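Long-range contacts in cobalamin biosynthesis protein CobN (Mycobacterium tuberculosis, PDB 7C6O), which is the large, catalytic subunit of cobaltochelatase, the enzyme that inserts cobalt into the corrin ring in aerobic cobalamin biosynthesis: residues T190-Y196 and D245-V251; A210-I215 and C346-A350; G351-H356 and G582-L586; A357-Q361 and A814-R818. One frame throughout, in Å; residues are numbered along the deposited sequence.

Contact 1 (T190-Y196 and D245-V251); sequences TIAVLYY and DAMVVTV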
loop_
_atom_site.group_PDB
_atom_site.type_symbol
_atom_site.label_atom_id
_atom_site.label_comp_id
_atom_site.label_asym_id
_atom_site.label_seq_id
_atom_site.Cartn_x
_atom_site.Cartn_y
_atom_site.Cartn_z
ATOM N N THR A 190 14.992 15.823 -23.376
ATOM C CA THR A 190 14.514 17.074 -22.803
ATOM C C THR A 190 13.653 16.766 -21.584
ATOM O O THR A 190 12.635 16.074 -21.696
ATOM C CB THR A 190 13.725 17.873 -23.837
ATOM O OG1 THR A 190 14.596 18.246 -24.911
ATOM C CG2 THR A 190 13.137 19.126 -23.209
ATOM N N ILE A 191 14.060 17.279 -20.426
ATOM C CA ILE A 191 13.388 17.016 -19.159
ATOM C C ILE A 191 12.742 18.316 -18.699
ATOM O O ILE A 191 13.438 19.265 -18.318
ATOM C CB ILE A 191 14.358 16.477 -18.099
ATOM C CG1 ILE A 191 15.120 15.262 -18.635
ATOM C CG2 ILE A 191 13.610 16.133 -16.817
ATOM C CD1 ILE A 191 14.232 14.120 -19.083
ATOM N N ALA A 192 11.415 18.365 -18.732
ATOM C CA ALA A 192 10.713 19.530 -18.215
ATOM C C ALA A 192 10.719 19.513 -16.691
ATOM O O ALA A 192 10.642 18.451 -16.068
ATOM C CB ALA A 192 9.277 19.563 -18.737
ATOM N N VAL A 193 10.834 20.696 -16.091
ATOM C CA VAL A 193 10.739 20.868 -14.643
ATOM C C VAL A 193 9.612 21.856 -14.372
ATOM O O VAL A 193 9.726 23.045 -14.701
ATOM C CB VAL A 193 12.059 21.352 -14.028
ATOM C CG1 VAL A 193 11.922 21.488 -12.514
ATOM C CG2 VAL A 193 13.183 20.390 -14.377
ATOM N N LEU A 194 8.528 21.373 -13.767
ATOM C CA LEU A 194 7.331 22.174 -13.532
ATOM C C LEU A 194 7.309 22.646 -12.083
ATOM O O LEU A 194 7.313 21.824 -11.159
ATOM C CB LEU A 194 6.067 21.376 -13.851
ATOM C CG LEU A 194 5.532 21.389 -15.286
ATOM C CD1 LEU A 194 4.965 22.757 -15.643
ATOM C CD2 LEU A 194 6.606 20.972 -16.283
ATOM N N TYR A 195 7.275 23.963 -11.885
ATOM C CA TYR A 195 7.229 24.536 -10.548
ATOM C C TYR A 195 6.194 25.653 -10.506
ATOM O O TYR A 195 5.649 26.070 -11.531
ATOM C CB TYR A 195 8.610 25.042 -10.101
ATOM C CG TYR A 195 9.177 26.192 -10.905
ATOM C CD1 TYR A 195 9.723 25.984 -12.165
ATOM C CD2 TYR A 195 9.194 27.484 -10.388
ATOM C CE1 TYR A 195 10.254 27.031 -12.898
ATOM C CE2 TYR A 195 9.723 28.538 -11.113
ATOM C CZ TYR A 195 10.253 28.307 -12.367
ATOM O OH TYR A 195 10.782 29.352 -13.095
ATOM N N TYR A 196 5.920 26.135 -9.297
ATOM C CA TYR A 196 4.823 27.066 -9.084
ATOM C C TYR A 196 5.199 28.489 -9.479
ATOM O O TYR A 196 6.321 28.948 -9.237
ATOM C CB TYR A 196 4.372 27.028 -7.624
ATOM C CG TYR A 196 3.324 25.972 -7.361
ATOM C CD1 TYR A 196 2.189 25.884 -8.159
ATOM C CD2 TYR A 196 3.474 25.053 -6.330
ATOM C CE1 TYR A 196 1.225 24.918 -7.931
ATOM C CE2 TYR A 196 2.518 24.081 -6.096
ATOM C CZ TYR A 196 1.397 24.020 -6.899
ATOM O OH TYR A 196 0.440 23.056 -6.673
ATOM N N ASP A 245 10.598 15.053 -23.210
ATOM C CA ASP A 245 10.629 13.598 -23.181
ATOM C C ASP A 245 10.225 13.032 -21.827
ATOM O O ASP A 245 9.883 11.849 -21.738
ATOM C CB ASP A 245 12.026 13.102 -23.557
ATOM C CG ASP A 245 12.437 13.548 -24.941
ATOM O OD1 ASP A 245 11.713 13.217 -25.904
ATOM O OD2 ASP A 245 13.465 14.249 -25.067
ATOM N N ALA A 246 10.260 13.852 -20.781
ATOM C CA ALA A 246 9.783 13.476 -19.458
ATOM C C ALA A 246 9.587 14.754 -18.658
ATOM O O ALA A 246 10.161 15.799 -18.979
ATOM C CB ALA A 246 10.757 12.527 -18.748
ATOM N N MET A 247 8.768 14.660 -17.613
ATOM C CA MET A 247 8.443 15.795 -16.757
ATOM C C MET A 247 8.755 15.457 -15.308
ATOM O O MET A 247 8.303 14.425 -14.801
ATOM C CB MET A 247 6.964 16.175 -16.853
ATOM C CG MET A 247 6.491 16.685 -18.190
ATOM S SD MET A 247 4.693 16.854 -18.163
ATOM C CE MET A 247 4.497 18.011 -16.809
ATOM N N VAL A 248 9.502 16.333 -14.642
ATOM C CA VAL A 248 9.595 16.338 -13.185
ATOM C C VAL A 248 8.691 17.453 -12.679
ATOM O O VAL A 248 8.881 18.623 -13.027
ATOM C CB VAL A 248 11.039 16.539 -12.703
ATOM C CG1 VAL A 248 11.080 16.543 -11.185
ATOM C CG2 VAL A 248 11.948 15.452 -13.257
ATOM N N VAL A 249 7.701 17.101 -11.863
ATOM C CA VAL A 249 6.716 18.059 -11.382
ATOM C C VAL A 249 6.918 18.272 -9.889
ATOM O O VAL A 249 7.237 17.334 -9.149
ATOM C CB VAL A 249 5.274 17.609 -11.693
ATOM C CG1 VAL A 249 5.084 17.474 -13.194
ATOM C CG2 VAL A 249 4.942 16.301 -10.988
ATOM N N THR A 250 6.756 19.522 -9.456
ATOM C CA THR A 250 6.805 19.878 -8.043
ATOM C C THR A 250 5.502 20.525 -7.593
ATOM O O THR A 250 5.465 21.187 -6.551
ATOM C CB THR A 250 7.990 20.804 -7.756
ATOM O OG1 THR A 250 7.796 22.058 -8.420
ATOM C CG2 THR A 250 9.286 20.179 -8.250
ATOM N N VAL A 251 4.434 20.344 -8.363
ATOM C CA VAL A 251 3.139 20.934 -8.065
ATOM C C VAL A 251 2.174 19.830 -7.638
ATOM O O VAL A 251 2.456 18.639 -7.766
ATOM C CB VAL A 251 2.585 21.727 -9.265
ATOM C CG1 VAL A 251 3.549 22.840 -9.647
ATOM C CG2 VAL A 251 2.348 20.794 -10.446
HETATM O O HOH W 1 7.142 24.401 -7.070
#

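Contact 2 (A210-I215 and C346-A350); sequences ALCRAI and CARVA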
loop_
_atom_site.group_PDB
_atom_site.type_symbol
_atom_site.label_atom_id
_atom_site.label_comp_id
_atom_site.label_asym_id
_atom_site.label_seq_id
_atom_site.Cartn_x
_atom_site.Cartn_y
_atom_site.Cartn_z
ATOM N N ALA A 210 19.105 24.191 -9.339
ATOM C CA ALA A 210 19.915 23.047 -8.939
ATOM C C ALA A 210 19.471 21.780 -9.655
ATOM O O ALA A 210 20.308 20.984 -10.097
ATOM C CB ALA A 210 19.846 22.861 -7.425
ATOM N N LEU A 211 18.158 21.574 -9.780
ATOM C CA LEU A 211 17.670 20.403 -10.500
ATOM C C LEU A 211 18.020 20.487 -11.980
ATOM O O LEU A 211 18.364 19.473 -12.600
ATOM C CB LEU A 211 16.160 20.253 -10.310
ATOM C CG LEU A 211 15.556 18.981 -10.914
ATOM C CD1 LEU A 211 16.326 17.750 -10.445
ATOM C CD2 LEU A 211 14.080 18.856 -10.565
ATOM N N CYS A 212 17.951 21.690 -12.561
ATOM C CA CYS A 212 18.352 21.861 -13.955
ATOM C C CYS A 212 19.820 21.507 -14.157
ATOM O O CYS A 212 20.178 20.853 -15.142
ATOM C CB CYS A 212 18.079 23.294 -14.413
ATOM S SG CYS A 212 16.334 23.695 -14.655
ATOM N N ARG A 213 20.689 21.935 -13.235
ATOM C CA ARG A 213 22.105 21.596 -13.351
ATOM C C ARG A 213 22.330 20.094 -13.214
ATOM O O ARG A 213 23.188 19.525 -13.899
ATOM C CB ARG A 213 22.915 22.363 -12.306
ATOM C CG ARG A 213 22.961 23.862 -12.554
ATOM C CD ARG A 213 23.833 24.577 -11.543
ATOM N NE ARG A 213 23.815 26.022 -11.753
ATOM C CZ ARG A 213 24.505 26.893 -11.025
ATOM N NH1 ARG A 213 25.276 26.469 -10.032
ATOM N NH2 ARG A 213 24.425 28.191 -11.291
ATOM N N ALA A 214 21.563 19.432 -12.343
ATOM C CA ALA A 214 21.677 17.982 -12.220
ATOM C C ALA A 214 21.228 17.284 -13.498
ATOM O O ALA A 214 21.805 16.263 -13.891
ATOM C CB ALA A 214 20.864 17.489 -11.023
ATOM N N ILE A 215 20.195 17.819 -14.155
ATOM C CA ILE A 215 19.747 17.265 -15.432
ATOM C C ILE A 215 20.843 17.396 -16.481
ATOM O O ILE A 215 21.105 16.461 -17.250
ATOM C CB ILE A 215 18.445 17.956 -15.879
ATOM C CG1 ILE A 215 17.289 17.551 -14.961
ATOM C CG2 ILE A 215 18.133 17.636 -17.336
ATOM C CD1 ILE A 215 16.054 18.406 -15.132
ATOM N N CYS A 346 19.202 15.900 -6.005
ATOM C CA CYS A 346 18.925 16.408 -7.344
ATOM C C CYS A 346 19.431 15.442 -8.405
ATOM O O CYS A 346 18.772 15.230 -9.430
ATOM C CB CYS A 346 19.563 17.785 -7.536
ATOM S SG CYS A 346 18.681 19.146 -6.747
ATOM N N ALA A 347 20.599 14.840 -8.169
ATOM C CA ALA A 347 21.152 13.884 -9.121
ATOM C C ALA A 347 20.279 12.640 -9.231
ATOM O O ALA A 347 20.118 12.083 -10.324
ATOM C CB ALA A 347 22.578 13.508 -8.716
ATOM N N ARG A 348 19.706 12.190 -8.113
ATOM C CA ARG A 348 18.826 11.025 -8.155
ATOM C C ARG A 348 17.552 11.331 -8.932
ATOM O O ARG A 348 17.116 10.528 -9.765
ATOM C CB ARG A 348 18.496 10.560 -6.736
ATOM C CG ARG A 348 17.448 9.454 -6.673
ATOM C CD ARG A 348 17.991 8.112 -7.164
ATOM N NE ARG A 348 18.983 7.550 -6.250
ATOM C CZ ARG A 348 20.270 7.388 -6.541
ATOM N NH1 ARG A 348 20.736 7.733 -7.733
ATOM N NH2 ARG A 348 21.095 6.871 -5.638
ATOM N N VAL A 349 16.936 12.488 -8.674
ATOM C CA VAL A 349 15.735 12.869 -9.416
ATOM C C VAL A 349 16.064 13.060 -10.891
ATOM O O VAL A 349 15.356 12.560 -11.773
ATOM C CB VAL A 349 15.105 14.138 -8.815
ATOM C CG1 VAL A 349 13.912 14.577 -9.655
ATOM C CG2 VAL A 349 14.683 13.896 -7.375
ATOM N N ALA A 350 17.147 13.787 -11.178
ATOM C CA ALA A 350 17.552 14.000 -12.564
ATOM C C ALA A 350 17.901 12.684 -13.246
ATOM O O ALA A 350 17.516 12.452 -14.399
ATOM C CB ALA A 350 18.740 14.961 -12.625
#

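Contact 3 (G351-H356 and G582-L586); sequences GLAVRH and GDLPL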
loop_
_atom_site.group_PDB
_atom_site.type_symbol
_atom_site.label_atom_id
_atom_site.label_comp_id
_atom_site.label_asym_id
_atom_site.label_seq_id
_atom_site.Cartn_x
_atom_site.Cartn_y
_atom_site.Cartn_z
ATOM N N GLY A 351 18.629 11.809 -12.548
ATOM C CA GLY A 351 18.983 10.525 -13.132
ATOM C C GLY A 351 17.764 9.679 -13.441
ATOM O O GLY A 351 17.650 9.107 -14.527
ATOM N N LEU A 352 16.831 9.598 -12.490
ATOM C CA LEU A 352 15.595 8.857 -12.726
ATOM C C LEU A 352 14.838 9.408 -13.928
ATOM O O LEU A 352 14.332 8.642 -14.756
ATOM C CB LEU A 352 14.712 8.893 -11.482
ATOM C CG LEU A 352 15.149 8.022 -10.304
ATOM C CD1 LEU A 352 14.365 8.392 -9.051
ATOM C CD2 LEU A 352 14.952 6.553 -10.642
ATOM N N ALA A 353 14.748 10.736 -14.039
ATOM C CA ALA A 353 14.017 11.331 -15.153
ATOM C C ALA A 353 14.681 11.009 -16.486
ATOM O O ALA A 353 14.001 10.657 -17.458
ATOM C CB ALA A 353 13.904 12.844 -14.961
ATOM N N VAL A 354 16.011 11.117 -16.549
ATOM C CA VAL A 354 16.723 10.867 -17.800
ATOM C C VAL A 354 16.625 9.397 -18.192
ATOM O O VAL A 354 16.393 9.069 -19.361
ATOM C CB VAL A 354 18.187 11.331 -17.682
ATOM C CG1 VAL A 354 19.013 10.831 -18.864
ATOM C CG2 VAL A 354 18.253 12.849 -17.598
ATOM N N ARG A 355 16.794 8.490 -17.224
ATOM C CA ARG A 355 16.725 7.061 -17.525
ATOM C C ARG A 355 15.349 6.669 -18.052
ATOM O O ARG A 355 15.241 5.838 -18.961
ATOM C CB ARG A 355 17.067 6.237 -16.281
ATOM C CG ARG A 355 18.470 6.443 -15.726
ATOM C CD ARG A 355 19.489 5.491 -16.319
ATOM N NE ARG A 355 20.731 5.499 -15.547
ATOM C CZ ARG A 355 21.148 4.492 -14.784
ATOM N NH1 ARG A 355 20.433 3.379 -14.698
ATOM N NH2 ARG A 355 22.290 4.594 -14.115
ATOM N N HIS A 356 14.285 7.248 -17.490
ATOM C CA HIS A 356 12.946 6.947 -17.991
ATOM C C HIS A 356 12.734 7.537 -19.379
ATOM O O HIS A 356 12.129 6.897 -20.246
ATOM C CB HIS A 356 11.883 7.463 -17.019
ATOM C CG HIS A 356 11.675 6.582 -15.825
ATOM N ND1 HIS A 356 12.474 6.647 -14.703
ATOM C CD2 HIS A 356 10.760 5.615 -15.580
ATOM C CE1 HIS A 356 12.057 5.760 -13.817
ATOM N NE2 HIS A 356 11.019 5.120 -14.324
ATOM N N GLY A 582 19.132 2.662 -7.140
ATOM C CA GLY A 582 19.698 3.799 -7.855
ATOM C C GLY A 582 18.705 4.431 -8.812
ATOM O O GLY A 582 17.527 4.624 -8.489
ATOM N N ASP A 583 19.185 4.755 -10.013
ATOM C CA ASP A 583 18.375 5.379 -11.052
ATOM C C ASP A 583 17.629 4.374 -11.923
ATOM O O ASP A 583 16.974 4.784 -12.889
ATOM C CB ASP A 583 19.251 6.259 -11.956
ATOM C CG ASP A 583 19.862 7.439 -11.224
ATOM O OD1 ASP A 583 19.292 7.875 -10.202
ATOM O OD2 ASP A 583 20.912 7.937 -11.682
ATOM N N LEU A 584 17.701 3.085 -11.615
ATOM C CA LEU A 584 17.131 2.063 -12.497
ATOM C C LEU A 584 15.613 2.161 -12.560
ATOM O O LEU A 584 14.952 2.095 -11.514
ATOM C CB LEU A 584 17.533 0.671 -12.020
ATOM C CG LEU A 584 18.964 0.212 -12.282
ATOM C CD1 LEU A 584 19.250 -1.052 -11.490
ATOM C CD2 LEU A 584 19.179 -0.025 -13.769
ATOM N N PRO A 585 15.020 2.316 -13.745
ATOM C CA PRO A 585 13.559 2.231 -13.849
ATOM C C PRO A 585 13.074 0.857 -13.412
ATOM O O PRO A 585 13.687 -0.166 -13.723
ATOM C CB PRO A 585 13.292 2.477 -15.340
ATOM C CG PRO A 585 14.508 3.220 -15.826
ATOM C CD PRO A 585 15.651 2.659 -15.032
ATOM N N LEU A 586 11.970 0.843 -12.669
ATOM C CA LEU A 586 11.401 -0.386 -12.126
ATOM C C LEU A 586 9.959 -0.520 -12.592
ATOM O O LEU A 586 9.119 0.337 -12.293
ATOM C CB LEU A 586 11.481 -0.401 -10.597
ATOM C CG LEU A 586 10.826 -1.577 -9.863
ATOM C CD1 LEU A 586 11.439 -2.903 -10.289
ATOM C CD2 LEU A 586 10.926 -1.397 -8.348
HETATM O O HOH W 2 22.124 7.604 -14.020
HETATM O O HOH W 3 10.476 3.366 -12.362
HETATM O O HOH W 4 9.686 2.216 -14.915
#

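Contact 4 (A357-Q361 and A814-R818); sequences ARLRQ and ALDGR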
loop_
_atom_site.group_PDB
_atom_site.type_symbol
_atom_site.label_atom_id
_atom_site.label_comp_id
_atom_site.label_asym_id
_atom_site.label_seq_id
_atom_site.Cartn_x
_atom_site.Cartn_y
_atom_site.Cartn_z
ATOM N N ALA A 357 13.227 8.756 -19.610
ATOM C CA ALA A 357 13.119 9.350 -20.937
ATOM C C ALA A 357 13.964 8.594 -21.953
ATOM O O ALA A 357 13.568 8.467 -23.118
ATOM C CB ALA A 357 13.531 10.821 -20.887
ATOM N N ARG A 358 15.119 8.076 -21.525
ATOM C CA ARG A 358 15.996 7.334 -22.425
ATOM C C ARG A 358 15.309 6.101 -22.995
ATOM O O ARG A 358 15.643 5.661 -24.102
ATOM C CB ARG A 358 17.274 6.937 -21.682
ATOM C CG ARG A 358 18.239 6.057 -22.470
ATOM C CD ARG A 358 19.214 6.883 -23.293
ATOM N NE ARG A 358 20.173 6.040 -24.003
ATOM C CZ ARG A 358 20.263 5.955 -25.326
ATOM N NH1 ARG A 358 19.460 6.676 -26.097
ATOM N NH2 ARG A 358 21.166 5.157 -25.880
ATOM N N LEU A 359 14.343 5.536 -22.264
ATOM C CA LEU A 359 13.689 4.307 -22.709
ATOM C C LEU A 359 13.023 4.486 -24.067
ATOM O O LEU A 359 12.998 3.557 -24.882
ATOM C CB LEU A 359 12.664 3.851 -21.672
ATOM C CG LEU A 359 13.212 3.378 -20.325
ATOM C CD1 LEU A 359 12.074 3.114 -19.348
ATOM C CD2 LEU A 359 14.070 2.131 -20.509
ATOM N N ARG A 360 12.475 5.672 -24.329
ATOM C CA ARG A 360 11.827 5.910 -25.615
ATOM C C ARG A 360 12.835 5.912 -26.756
ATOM O O ARG A 360 12.476 5.617 -27.901
ATOM C CB ARG A 360 11.062 7.231 -25.581
ATOM C CG ARG A 360 10.136 7.458 -26.769
ATOM C CD ARG A 360 8.852 6.657 -26.631
ATOM N NE ARG A 360 8.160 6.991 -25.388
ATOM C CZ ARG A 360 7.329 8.019 -25.248
ATOM N NH1 ARG A 360 7.076 8.817 -26.279
ATOM N NH2 ARG A 360 6.750 8.252 -24.078
ATOM N N GLN A 361 14.097 6.214 -26.460
ATOM C CA GLN A 361 15.124 6.342 -27.485
ATOM C C GLN A 361 15.776 5.018 -27.859
ATOM O O GLN A 361 16.417 4.939 -28.913
ATOM C CB GLN A 361 16.213 7.316 -27.023
ATOM C CG GLN A 361 15.712 8.712 -26.683
ATOM C CD GLN A 361 16.809 9.593 -26.109
ATOM O OE1 GLN A 361 17.931 9.137 -25.872
ATOM N NE2 GLN A 361 16.492 10.863 -25.882
ATOM N N ALA A 814 5.613 0.431 -20.837
ATOM C CA ALA A 814 6.433 0.970 -19.758
ATOM C C ALA A 814 7.916 0.827 -20.072
ATOM O O ALA A 814 8.707 1.733 -19.778
ATOM C CB ALA A 814 6.089 0.275 -18.441
ATOM N N LEU A 815 8.311 -0.303 -20.670
ATOM C CA LEU A 815 9.691 -0.480 -21.107
ATOM C C LEU A 815 10.075 0.518 -22.187
ATOM O O LEU A 815 11.268 0.774 -22.388
ATOM C CB LEU A 815 9.902 -1.905 -21.616
ATOM C CG LEU A 815 9.987 -3.007 -20.559
ATOM C CD1 LEU A 815 9.826 -4.377 -21.200
ATOM C CD2 LEU A 815 11.310 -2.916 -19.813
ATOM N N ASP A 816 9.088 1.078 -22.885
ATOM C CA ASP A 816 9.292 2.104 -23.895
ATOM C C ASP A 816 9.191 3.512 -23.327
ATOM O O ASP A 816 9.226 4.479 -24.094
ATOM C CB ASP A 816 8.272 1.934 -25.020
ATOM C CG ASP A 816 8.922 1.706 -26.359
ATOM O OD1 ASP A 816 9.418 0.584 -26.590
ATOM O OD2 ASP A 816 8.938 2.651 -27.175
ATOM N N GLY A 817 9.048 3.648 -22.012
ATOM C CA GLY A 817 8.967 4.960 -21.404
ATOM C C GLY A 817 7.703 5.726 -21.723
ATOM O O GLY A 817 7.728 6.959 -21.761
ATOM N N ARG A 818 6.598 5.033 -21.963
ATOM C CA ARG A 818 5.336 5.707 -22.213
ATOM C C ARG A 818 4.582 5.906 -20.904
ATOM O O ARG A 818 4.900 5.300 -19.878
ATOM C CB ARG A 818 4.495 4.911 -23.210
ATOM C CG ARG A 818 5.247 4.620 -24.499
ATOM C CD ARG A 818 4.313 4.378 -25.664
ATOM N NE ARG A 818 5.038 4.284 -26.929
ATOM C CZ ARG A 818 5.192 5.293 -27.781
ATOM N NH1 ARG A 818 4.668 6.482 -27.510
ATOM N NH2 ARG A 818 5.867 5.113 -28.908
#

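Contact 1 (T190-Y196 and D245-V251)
V251 lays its CG1 over the middle of the Y196 ring in a CH-pi contact, 3.5 Å from the ring centroid and 10° off the normal. Branching at CB sets this methyl near the backbone, over the ring; the Y196 hydroxyl is hydrogen-bonded to the backbone N of L252. L194 can be followed outward: its CB lies 4.1 Å from V249 CG1, its CG meets M247 CE, and CD2 closes on the same methyl at 3.7 Å. M247 bends at chi3 (59°), turning CE towards the leucine. These side chains share one face with A192, and I191, V193, A246 and V248 occupy the other. In this alpha/beta architecture 190-196 is an inner strand of a mixed sheet, parallel to 221-227 on one side and 246-249 on the other, with helices 206-217 and 343-361 packed on the isoleucine face. The bond from L194 N to V248 O is nearly straight (169°). At the C-terminal end L194 O accepts twice, from T250 N and from T250 OG1 (2.8 Å), the hydroxyl coming in on a carbonyl lone pair; a water joins OG1 to Y196 N. At the other end D245 OD2 takes T190 N through its anti lone pair (2.8 Å).

Contact 2 (A210-I215 and C346-A350)
A214 and A350 set their methyls against each other, CB to CB 3.7 Å, where segments 210-215 and 346-350 of two helices cross at -59°. Alanine suits this place: with the segment axes 8.3 Å apart, a methyl can rest directly on the opposing backbone. A350 CB lies 3.5 Å from A214 C and also meets I215 N and CG1, while A214 CB reaches C346 O at 3.5 Å and C346 CB close by. L211 closes the buried flank. A chi1 of -175° swings its CG away from the backbone N and carries CD1 across to C346 O at 3.7 Å and on to V349 CG1, the two side chains meeting at about a right angle. Strands 190-196 and 321-331 lie beneath this flank, through V193 and F326. The other margin faces solvent: A210, whose CB touches C346 SG, is partly exposed, and the exposed A347 points its CB away and adds little. R348 leaves this interface to form salt bridges with D578 and D583. No hydrogen bond passes between the segments. The contact therefore rests on the close fit of small apolar groups, which lets the helices approach until methyls rest on the opposing backbone.

Contact 3 (G351-H356 and G582-L586)
The loop joining helix 576-581 to strand 586-591 runs along helix 343-361, and D583 and P585 make most of the contact. D583 arrives over G351, its OD2 3.5 Å from G351 CA; glycine fits here because a beta carbon would collide with that carboxylate. The neighbouring L352 puts CD2 on D583 O at 3.5 Å. R355 folds back at chi2 (-90°), laying one face of its guanidinium over D583 CB, 3.8 Å above the plane, while L584 CD2 comes to its edge. The guanidinium and carboxylate planes stand 86° apart and no N-H points at OD2. A water bridges them instead, accepting from R355 NE and donating to D583 OD2 at 2.7 Å. Direct salt bridges go to other partners, R355 to D540 and D583 to R348. Further along, P585 CB makes a CH-pi contact with one face of the H356 ring, 3.9 Å from its centroid and displaced towards the rim. That ring is fixed by ND1 donating to L352 O (2.7 Å, 162°); ND1 and H356 N approach this oxygen from opposite faces of the carbonyl plane. NE2 meets two waters leading to L586 N and, weakly, to L586 O. Histidine thus serves as a flat surface for proline and a polar link through water, while R355 and D583 would probably interact mainly through the bridging water, since each has its own salt-bridge partner.

Contact 4 (A357-Q361 and A814-R818)
R360 buries 100 Å² against the segment 814-818, the largest share of any residue here, and L359 follows with 69 Å². The arginine leaves the helix with CG anti to the backbone N (chi1 -169°), then bends at chi2 and chi3, so that its guanidinium presents an edge to two successive carbonyls. NE donates to D816 O at 3.0 Å, with a bent N-H...O angle of 139°, and NH2 donates to G817 O at 2.8 Å, a straighter bond in which the nitrogen stands above the carbonyl plane. Arginine is apt because its flat, several-armed head can grip both oxygens at once. Over one of its faces lies R818, the two guanidinium planes 22° apart and their centres separated by 4.3 Å. D280 probably makes this stack of like charges tolerable: its carboxylate takes R818 NH1 in a salt bridge and its backbone O accepts from R360 NH2. The L359 side chain is purely apolar. Its CB packs 3.5 Å from L815 O and close to G817 N, and CD1 extends to A814 O, so the leucine lies against the last carbonyls of helix 807-815. K367 NZ is hydrogen-bonded to both L359 O and L815 O. D816 contributes chiefly its backbone, its CB pointing away. G817 has positive phi, favourable to glycine, and a beta carbon there would sit tightly against L359 CB. With two bonds back into the last turn, this is the Schellman motif that ends helix 807-815, here docked on the C-terminal part of helix 343-361.

Helix 343-361 is common to contacts 2, 3 and 4, and contact 1 lies against it through I191, A246 and V248, which meet A353 and A357. Contacts 1, 2 and 3 are buried; contact 4 is only partly so. Their chemistry changes along the helix: contact 2 is apolar packing without a hydrogen bond across it, contact 3 mixes ring packing with water bridges, and contact 4 depends on arginine donors to backbone oxygens. Contact 1 alone rests on regular strand pairing. I215 of contact 2 packs on I191 and V193 of contact 1, while the R348-D583 salt bridge ties contact 2 to contact 3. The helix thus joins the sheet containing 190-196 to parts of the chain hundreds of residues later.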